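Local coordinates for protein sulfotransferase (Alicyclobacillus acidocaldarius subsp. acidocaldarius, PDB 3RNL) that probably transfers sulfo groups to an acceptor, as a sulfotransferase with a P-loop-like alpha-beta-alpha sandwich fold, and binds magnesium ions, at residues H43-P48 / D71-L76; E60-Y65 / H154-W159; Y93-G98 / R162-Y167. One frame throughout, in Å; residues are numbered along the deposited sequence. Where two conformers were deposited one is given.

Contact 1: H43-P48 / D71-L76; sequences HFFSIP and DAYMRL
F44, F45 and Y73 form a largely buried aromatic cluster that joins the loop following strand 34-35 to helix 70-75, at one margin of the alpha-beta-alpha sandwich. Its main element is an offset stack of the F44 and Y73 rings: the centroids lie 4.6 Å apart and the planes are inclined by only 13°. Both side chains reach out in the same way, with CG anti to the backbone N (chi1 176° in F44), and this brings the two rings face against face. The overlap runs towards the roots of both side chains. F44 CB lies 3.4 Å from Y73 CD1, while Y73 CB sits over the F44 ring, 4.1 Å from its centroid, as a CH-pi contact. F45 completes the cluster at a steep angle. F44 CD2 stands 3.7 Å above the centre of the F45 ring, and the F45 edge is turned towards the phenol end of Y73. That hydroxyl is hydrogen-bonded to E88 on strand 85-89, which ties the cluster to the central parallel sheet, while the other surroundings of F45 include M103 and A106 of helix 99-106. Y73 OH lies near the plane of the F45 ring, 3.5 Å from F45 CE2.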
# COMPACT_ATOMS: atom_id res chain seq x y z
N HIS A 43 9.26 -5.98 1.49
CA HIS A 43 8.47 -6.43 2.65
C HIS A 43 9.30 -6.83 3.87
O HIS A 43 8.84 -7.62 4.70
CB HIS A 43 7.48 -7.55 2.26
CG HIS A 43 6.31 -7.04 1.49
ND1 HIS A 43 6.28 -7.01 0.11
CD2 HIS A 43 5.15 -6.47 1.90
CE1 HIS A 43 5.14 -6.47 -0.30
NE2 HIS A 43 4.43 -6.14 0.77
N PHE A 44 10.48 -6.25 4.00
CA PHE A 44 11.37 -6.60 5.11
C PHE A 44 10.68 -6.51 6.48
O PHE A 44 10.82 -7.41 7.33
CB PHE A 44 12.63 -5.72 5.07
CG PHE A 44 13.55 -5.93 6.23
CD1 PHE A 44 14.34 -7.08 6.31
CD2 PHE A 44 13.65 -4.99 7.23
CE1 PHE A 44 15.19 -7.28 7.38
CE2 PHE A 44 14.50 -5.17 8.30
CZ PHE A 44 15.28 -6.33 8.37
N PHE A 45 9.95 -5.43 6.72
CA PHE A 45 9.33 -5.22 8.04
C PHE A 45 8.08 -6.07 8.28
O PHE A 45 7.53 -6.06 9.38
CB PHE A 45 9.06 -3.73 8.27
CG PHE A 45 10.32 -2.92 8.43
CD1 PHE A 45 11.06 -3.04 9.59
CD2 PHE A 45 10.79 -2.11 7.41
CE1 PHE A 45 12.24 -2.31 9.76
CE2 PHE A 45 11.97 -1.40 7.56
CZ PHE A 45 12.70 -1.51 8.74
N SER A 46 7.59 -6.73 7.23
CA SER A 46 6.46 -7.66 7.35
C SER A 46 6.79 -9.15 7.50
O SER A 46 5.92 -9.94 7.83
CB SER A 46 5.52 -7.47 6.15
OG SER A 46 4.93 -6.18 6.24
N ILE A 47 8.05 -9.52 7.27
CA ILE A 47 8.38 -10.95 7.14
C ILE A 47 7.89 -11.81 8.32
O ILE A 47 7.35 -12.90 8.12
CB ILE A 47 9.90 -11.18 6.93
CG1 ILE A 47 10.42 -10.40 5.73
CG2 ILE A 47 10.21 -12.68 6.80
CD1 ILE A 47 9.73 -10.71 4.42
N PRO A 48 8.07 -11.33 9.56
CA PRO A 48 7.63 -12.20 10.66
C PRO A 48 6.12 -12.49 10.70
O PRO A 48 5.72 -13.43 11.39
CB PRO A 48 8.07 -11.43 11.92
CG PRO A 48 9.23 -10.58 11.43
CD PRO A 48 8.80 -10.15 10.06
N ASP A 71 21.12 -7.16 6.38
CA ASP A 71 22.23 -6.62 5.61
C ASP A 71 21.82 -6.37 4.16
O ASP A 71 22.16 -5.33 3.59
CB ASP A 71 23.44 -7.57 5.64
CG ASP A 71 24.07 -7.67 7.02
OD1 ASP A 71 23.88 -6.74 7.84
OD2 ASP A 71 24.78 -8.67 7.29
N ALA A 72 21.09 -7.31 3.57
CA ALA A 72 20.61 -7.16 2.20
C ALA A 72 19.63 -6.00 2.13
O ALA A 72 19.62 -5.22 1.17
CB ALA A 72 19.95 -8.44 1.72
N TYR A 73 18.81 -5.86 3.16
CA TYR A 73 17.87 -4.74 3.17
C TYR A 73 18.62 -3.41 3.18
O TYR A 73 18.30 -2.49 2.41
CB TYR A 73 16.90 -4.83 4.36
CG TYR A 73 15.89 -3.72 4.35
CD1 TYR A 73 14.85 -3.71 3.43
CD2 TYR A 73 15.99 -2.66 5.25
CE1 TYR A 73 13.92 -2.67 3.41
CE2 TYR A 73 15.06 -1.63 5.24
CZ TYR A 73 14.04 -1.64 4.32
OH TYR A 73 13.13 -0.60 4.31
N MSE A 74 19.63 -3.29 4.04
CA MSE A 74 20.37 -2.04 4.12
C MSE A 74 21.07 -1.71 2.80
O MSE A 74 21.22 -0.54 2.45
CB MSE A 74 21.36 -2.06 5.29
CG MSE A 74 20.66 -2.16 6.66
SE MSE A 74 19.34 -0.72 6.91
CE MSE A 74 20.53 0.73 6.48
N ARG A 75 21.49 -2.74 2.06
CA ARG A 75 22.16 -2.52 0.78
C ARG A 75 21.24 -1.91 -0.29
O ARG A 75 21.73 -1.39 -1.30
CB ARG A 75 22.85 -3.79 0.25
CG ARG A 75 24.11 -4.17 1.03
CD ARG A 75 24.92 -5.28 0.34
NE ARG A 75 24.12 -6.46 0.05
CZ ARG A 75 24.02 -7.53 0.84
NH1 ARG A 75 24.68 -7.58 1.99
NH2 ARG A 75 23.26 -8.56 0.47
N LEU A 76 19.93 -1.95 -0.07
CA LEU A 76 19.00 -1.30 -1.01
C LEU A 76 19.28 0.19 -1.12
O LEU A 76 18.91 0.84 -2.09
CB LEU A 76 17.56 -1.48 -0.55
CG LEU A 76 17.03 -2.90 -0.62
CD1 LEU A 76 15.54 -2.91 -0.25
CD2 LEU A 76 17.25 -3.49 -2.03

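Contact 2: E60-Y65 / H154-W159; sequences EGMNLY and HYEPLW
The side chains of M62, a selenomethionine, and E156 meet at about a right angle, where helix 60-64 faces the loop that leaves helix 147-152 through a Schellman motif at H154 and turns into a short 3-10 segment at 157-159. M62 presents its CG to the flat of the E156 carboxylate. This methylene is almost equidistant from the three atoms of the group, 3.8 Å from E156 CD and from OE2 and 3.9 Å from OE1, as expected for an approach over a face rather than at one oxygen. Beyond CG the M62 chain bends at both following torsions, which carries its methyl towards the proline ring, with M62 CE 4.4 Å from P157 CD.

On E156, CG lies between the backbone N and the carbonyl carbon (chi1 75°), and a further bend folds the carboxylate back beside its own loop. It is gripped there from several directions. R135 forms a salt bridge with OE1, a pairing that probably favours the charged form of this buried acid. A water molecule donates to E156 OE1 at 3.1 Å and accepts a weak bond from M62 N, so the two segments are also joined through solvent. D59, just ahead of helix 60-64, accepts from E156 N and from W159 NE1, fixing the loop to the start of that helix. L158 N donates to E156 OE2 on the face of the carboxylate opposite the one covered by M62 CG; the bond is 3.2 Å long and meets the oxygen 48° out of the carboxylate plane.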
# COMPACT_ATOMS: atom_id res chain seq x y z
N GLU A 60 5.02 -17.06 -6.25
CA GLU A 60 6.46 -17.25 -6.06
C GLU A 60 7.22 -15.97 -5.68
O GLU A 60 8.13 -16.00 -4.85
CB GLU A 60 7.08 -17.90 -7.31
CG GLU A 60 6.73 -19.38 -7.52
CD GLU A 60 5.34 -19.60 -8.10
OE1 GLU A 60 4.89 -20.77 -8.16
OE2 GLU A 60 4.69 -18.62 -8.51
N GLY A 61 6.84 -14.85 -6.29
CA GLY A 61 7.48 -13.57 -6.03
C GLY A 61 7.47 -13.15 -4.57
O GLY A 61 8.46 -12.63 -4.04
N MSE A 62 6.36 -13.37 -3.88
CA MSE A 62 6.31 -12.99 -2.48
C MSE A 62 7.13 -13.95 -1.63
O MSE A 62 7.56 -13.59 -0.54
CB MSE A 62 4.86 -12.87 -1.98
CG MSE A 62 4.14 -11.63 -2.48
SE MSE A 62 4.78 -9.99 -1.58
CE MSE A 62 3.90 -10.27 0.11
N ASN A 63 7.34 -15.17 -2.10
CA ASN A 63 8.27 -16.05 -1.41
C ASN A 63 9.73 -15.71 -1.70
O ASN A 63 10.56 -15.68 -0.80
CB ASN A 63 8.05 -17.51 -1.84
CG ASN A 63 6.72 -18.07 -1.35
OD1 ASN A 63 6.26 -17.75 -0.25
ND2 ASN A 63 6.09 -18.90 -2.17
N LEU A 64 10.02 -15.59 -2.99
CA LEU A 64 11.37 -15.46 -3.55
C LEU A 64 12.02 -14.09 -3.67
O LEU A 64 13.25 -14.00 -3.65
CB LEU A 64 11.46 -16.21 -4.88
CG LEU A 64 11.04 -17.68 -4.77
CD1 LEU A 64 11.12 -18.36 -6.14
CD2 LEU A 64 11.90 -18.40 -3.75
N TYR A 65 11.21 -13.06 -3.92
CA TYR A 65 11.79 -11.73 -4.20
C TYR A 65 11.78 -10.82 -2.98
O TYR A 65 12.34 -9.73 -3.03
CB TYR A 65 11.06 -11.00 -5.34
CG TYR A 65 10.81 -11.83 -6.58
CD1 TYR A 65 11.59 -12.94 -6.88
CD2 TYR A 65 9.77 -11.50 -7.44
CE1 TYR A 65 11.32 -13.71 -8.02
CE2 TYR A 65 9.51 -12.25 -8.57
CZ TYR A 65 10.28 -13.35 -8.85
OH TYR A 65 9.97 -14.08 -9.97
N HIS A 154 -3.10 -20.11 2.77
CA HIS A 154 -1.93 -19.22 2.73
C HIS A 154 -1.55 -18.75 1.33
O HIS A 154 -0.36 -18.69 0.98
CB HIS A 154 -0.73 -19.90 3.39
CG HIS A 154 -0.98 -20.33 4.81
ND1 HIS A 154 -0.37 -21.43 5.36
CD2 HIS A 154 -1.76 -19.80 5.78
CE1 HIS A 154 -0.78 -21.58 6.61
NE2 HIS A 154 -1.61 -20.59 6.89
N TYR A 155 -2.54 -18.37 0.53
CA TYR A 155 -2.26 -17.62 -0.69
C TYR A 155 -1.71 -16.26 -0.29
O TYR A 155 -1.90 -15.81 0.84
CB TYR A 155 -3.55 -17.39 -1.48
CG TYR A 155 -3.99 -18.53 -2.37
CD1 TYR A 155 -4.52 -18.26 -3.63
CD2 TYR A 155 -3.88 -19.85 -1.96
CE1 TYR A 155 -4.95 -19.29 -4.46
CE2 TYR A 155 -4.29 -20.89 -2.79
CZ TYR A 155 -4.82 -20.60 -4.04
OH TYR A 155 -5.25 -21.62 -4.87
N GLU A 156 -1.02 -15.59 -1.21
CA GLU A 156 -0.56 -14.24 -0.91
C GLU A 156 -1.73 -13.24 -0.85
O GLU A 156 -2.83 -13.51 -1.36
CB GLU A 156 0.50 -13.80 -1.91
CG GLU A 156 -0.04 -13.45 -3.26
CD GLU A 156 0.57 -12.15 -3.78
OE1 GLU A 156 1.16 -12.19 -4.88
OE2 GLU A 156 0.45 -11.12 -3.08
N PRO A 157 -1.52 -12.09 -0.19
CA PRO A 157 -2.63 -11.18 0.09
C PRO A 157 -3.23 -10.50 -1.13
O PRO A 157 -4.31 -9.92 -1.00
CB PRO A 157 -2.05 -10.14 1.08
CG PRO A 157 -0.73 -10.68 1.50
CD PRO A 157 -0.27 -11.68 0.48
N LEU A 158 -2.57 -10.53 -2.29
CA LEU A 158 -3.21 -9.98 -3.49
C LEU A 158 -4.56 -10.65 -3.72
O LEU A 158 -5.49 -10.03 -4.25
CB LEU A 158 -2.31 -10.16 -4.73
CG LEU A 158 -2.79 -9.47 -6.02
CD1 LEU A 158 -3.10 -7.98 -5.81
CD2 LEU A 158 -1.76 -9.66 -7.13
N TRP A 159 -4.67 -11.90 -3.30
CA TRP A 159 -5.92 -12.64 -3.44
C TRP A 159 -6.98 -12.25 -2.41
O TRP A 159 -8.13 -12.68 -2.53
CB TRP A 159 -5.68 -14.15 -3.33
CG TRP A 159 -4.73 -14.75 -4.31
CD1 TRP A 159 -3.37 -14.90 -4.16
CD2 TRP A 159 -5.06 -15.38 -5.56
NE1 TRP A 159 -2.84 -15.56 -5.25
CE2 TRP A 159 -3.86 -15.86 -6.12
CE3 TRP A 159 -6.26 -15.58 -6.25
CZ2 TRP A 159 -3.82 -16.52 -7.35
CZ3 TRP A 159 -6.22 -16.25 -7.48
CH2 TRP A 159 -5.01 -16.70 -8.02
O HOH W 1 3.85 -13.22 -6.03

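Contact 3: Y93-G98 / R162-Y167; sequences YLFYPG and RAVGLY
Two loops with locally helical backbone but no regular helix pass closest where the CA atoms of F95 and V164 are 6.3 Å apart. F95 has the largest share of the buried surface and takes part in every close contact. The side chain is extended from the backbone nitrogen (chi1 174°), carrying the ring across to the other loop. V164 answers with one branch, CG2, which lies over a face of the F95 ring near its rim, 3.8 Å from CD1. The methyl is 4.1 Å from the ring centroid and 24° off the normal, a CH-pi contact. A valine chi1 of 165° turns CG2 to this face, and the two side chains cross at about a right angle. A163 meets the ring at its border: its carbonyl O lies near the ring plane, 3.9 Å from F95 CE1, and its CB is 4.0 Å from the same carbon. Within its own loop, F95 also places CD2 over the centre of the Y96 ring. V164 packs against R122 of helix 119-132, and F95 against Q170 of helix 167-178. The contact therefore joins the connection from strand 85-89 to helix 99-106 with the approach to helix 167-178, as apolar packing between loops of the alpha-beta-alpha sandwich, built on a parallel sheet, found in the P-loop-like sulfotransferase family.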
# COMPACT_ATOMS: atom_id res chain seq x y z
N TYR A 93 2.80 -3.71 3.61
CA TYR A 93 3.19 -3.15 4.91
C TYR A 93 1.96 -2.69 5.71
O TYR A 93 1.92 -2.84 6.93
CB TYR A 93 4.13 -1.97 4.68
CG TYR A 93 5.59 -2.30 4.49
CD1 TYR A 93 6.12 -3.53 4.87
CD2 TYR A 93 6.47 -1.34 3.97
CE1 TYR A 93 7.48 -3.81 4.72
CE2 TYR A 93 7.82 -1.61 3.82
CZ TYR A 93 8.32 -2.84 4.21
OH TYR A 93 9.65 -3.10 4.06
N LEU A 94 0.97 -2.15 5.03
CA LEU A 94 -0.23 -1.65 5.72
C LEU A 94 -1.04 -2.82 6.30
O LEU A 94 -1.60 -2.76 7.40
CB LEU A 94 -1.08 -0.86 4.72
CG LEU A 94 -2.38 -0.28 5.31
CD1 LEU A 94 -2.09 0.72 6.46
CD2 LEU A 94 -3.24 0.38 4.22
N PHE A 95 -1.05 -3.92 5.55
CA PHE A 95 -1.90 -5.06 5.87
C PHE A 95 -1.37 -5.93 7.02
O PHE A 95 -2.15 -6.36 7.88
CB PHE A 95 -2.08 -5.92 4.62
CG PHE A 95 -2.84 -7.21 4.86
CD1 PHE A 95 -4.21 -7.19 5.05
CD2 PHE A 95 -2.17 -8.43 4.90
CE1 PHE A 95 -4.92 -8.38 5.27
CE2 PHE A 95 -2.87 -9.62 5.13
CZ PHE A 95 -4.24 -9.59 5.32
N TYR A 96 -0.07 -6.20 7.04
CA TYR A 96 0.47 -7.11 8.06
C TYR A 96 0.60 -6.38 9.39
O TYR A 96 1.23 -5.33 9.47
CB TYR A 96 1.81 -7.69 7.59
CG TYR A 96 1.61 -8.78 6.56
CD1 TYR A 96 0.99 -9.98 6.91
CD2 TYR A 96 1.98 -8.60 5.24
CE1 TYR A 96 0.78 -10.99 5.97
CE2 TYR A 96 1.78 -9.60 4.29
CZ TYR A 96 1.18 -10.79 4.66
OH TYR A 96 0.97 -11.79 3.73
N PRO A 97 -0.05 -6.92 10.43
CA PRO A 97 -0.37 -6.14 11.64
C PRO A 97 0.81 -5.80 12.54
O PRO A 97 0.67 -4.90 13.36
CB PRO A 97 -1.39 -7.02 12.37
CG PRO A 97 -1.01 -8.40 11.96
CD PRO A 97 -0.58 -8.29 10.51
N GLY A 98 1.94 -6.49 12.41
CA GLY A 98 3.08 -6.21 13.26
C GLY A 98 4.08 -5.26 12.62
O GLY A 98 5.09 -4.88 13.24
N ARG A 162 -11.43 -8.85 0.11
CA ARG A 162 -12.07 -8.18 1.24
C ARG A 162 -11.07 -7.81 2.35
O ARG A 162 -11.07 -6.68 2.83
CB ARG A 162 -13.20 -9.05 1.83
CG ARG A 162 -14.47 -9.13 0.98
CD ARG A 162 -15.44 -10.19 1.55
NE ARG A 162 -16.84 -9.88 1.23
CZ ARG A 162 -17.51 -10.39 0.19
NH1 ARG A 162 -16.91 -11.23 -0.63
NH2 ARG A 162 -18.78 -10.06 -0.01
N ALA A 163 -10.22 -8.75 2.74
CA ALA A 163 -9.40 -8.53 3.94
C ALA A 163 -8.48 -7.32 3.76
O ALA A 163 -8.30 -6.51 4.69
CB ALA A 163 -8.59 -9.77 4.29
N VAL A 164 -7.91 -7.19 2.58
CA VAL A 164 -6.95 -6.11 2.33
C VAL A 164 -7.64 -4.74 2.25
O VAL A 164 -7.02 -3.70 2.52
CB VAL A 164 -6.11 -6.43 1.06
CG1 VAL A 164 -5.36 -5.20 0.56
CG2 VAL A 164 -5.14 -7.57 1.39
N GLY A 165 -8.92 -4.74 1.92
CA GLY A 165 -9.68 -3.51 1.82
C GLY A 165 -10.31 -3.05 3.14
O GLY A 165 -10.92 -1.97 3.17
N LEU A 166 -10.16 -3.81 4.23
CA LEU A 166 -10.76 -3.25 5.44
C LEU A 166 -9.65 -2.44 6.09
O LEU A 166 -8.99 -2.87 7.05
CB LEU A 166 -11.16 -4.41 6.35
CG LEU A 166 -12.33 -5.28 5.85
CD1 LEU A 166 -12.42 -6.63 6.58
CD2 LEU A 166 -13.62 -4.50 6.02
N TYR A 167 -9.66 -1.16 5.76
CA TYR A 167 -8.50 -0.31 6.04
C TYR A 167 -8.46 0.18 7.47
O TYR A 167 -7.39 0.52 7.97
CB TYR A 167 -8.50 0.93 5.16
CG TYR A 167 -8.49 0.71 3.66
CD1 TYR A 167 -7.59 -0.16 3.05
CD2 TYR A 167 -9.36 1.42 2.86
CE1 TYR A 167 -7.58 -0.32 1.65
CE2 TYR A 167 -9.38 1.27 1.48
CZ TYR A 167 -8.48 0.40 0.88
OH TYR A 167 -8.50 0.28 -0.50

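Contacts 1 and 2 are buried, though about 15-16 Å from the chain centre; contact 3 is only partly buried yet more central, at about 9 Å. Contacts 2 and 3 both use the connection between helices 147-152 and 167-178, and P157 packs against both F95 and V164. H43 of contact 1 packs on M62 of contact 2, and Y93 of contact 3 packs on the 43-48 loop. Their chemistry differs: contact 1 relies on ring stacking, contact 3 on methyl and ring packing, and contact 2 brings a buried carboxylate and a bridging water against an apolar chain. All three lie away from the magnesium sites.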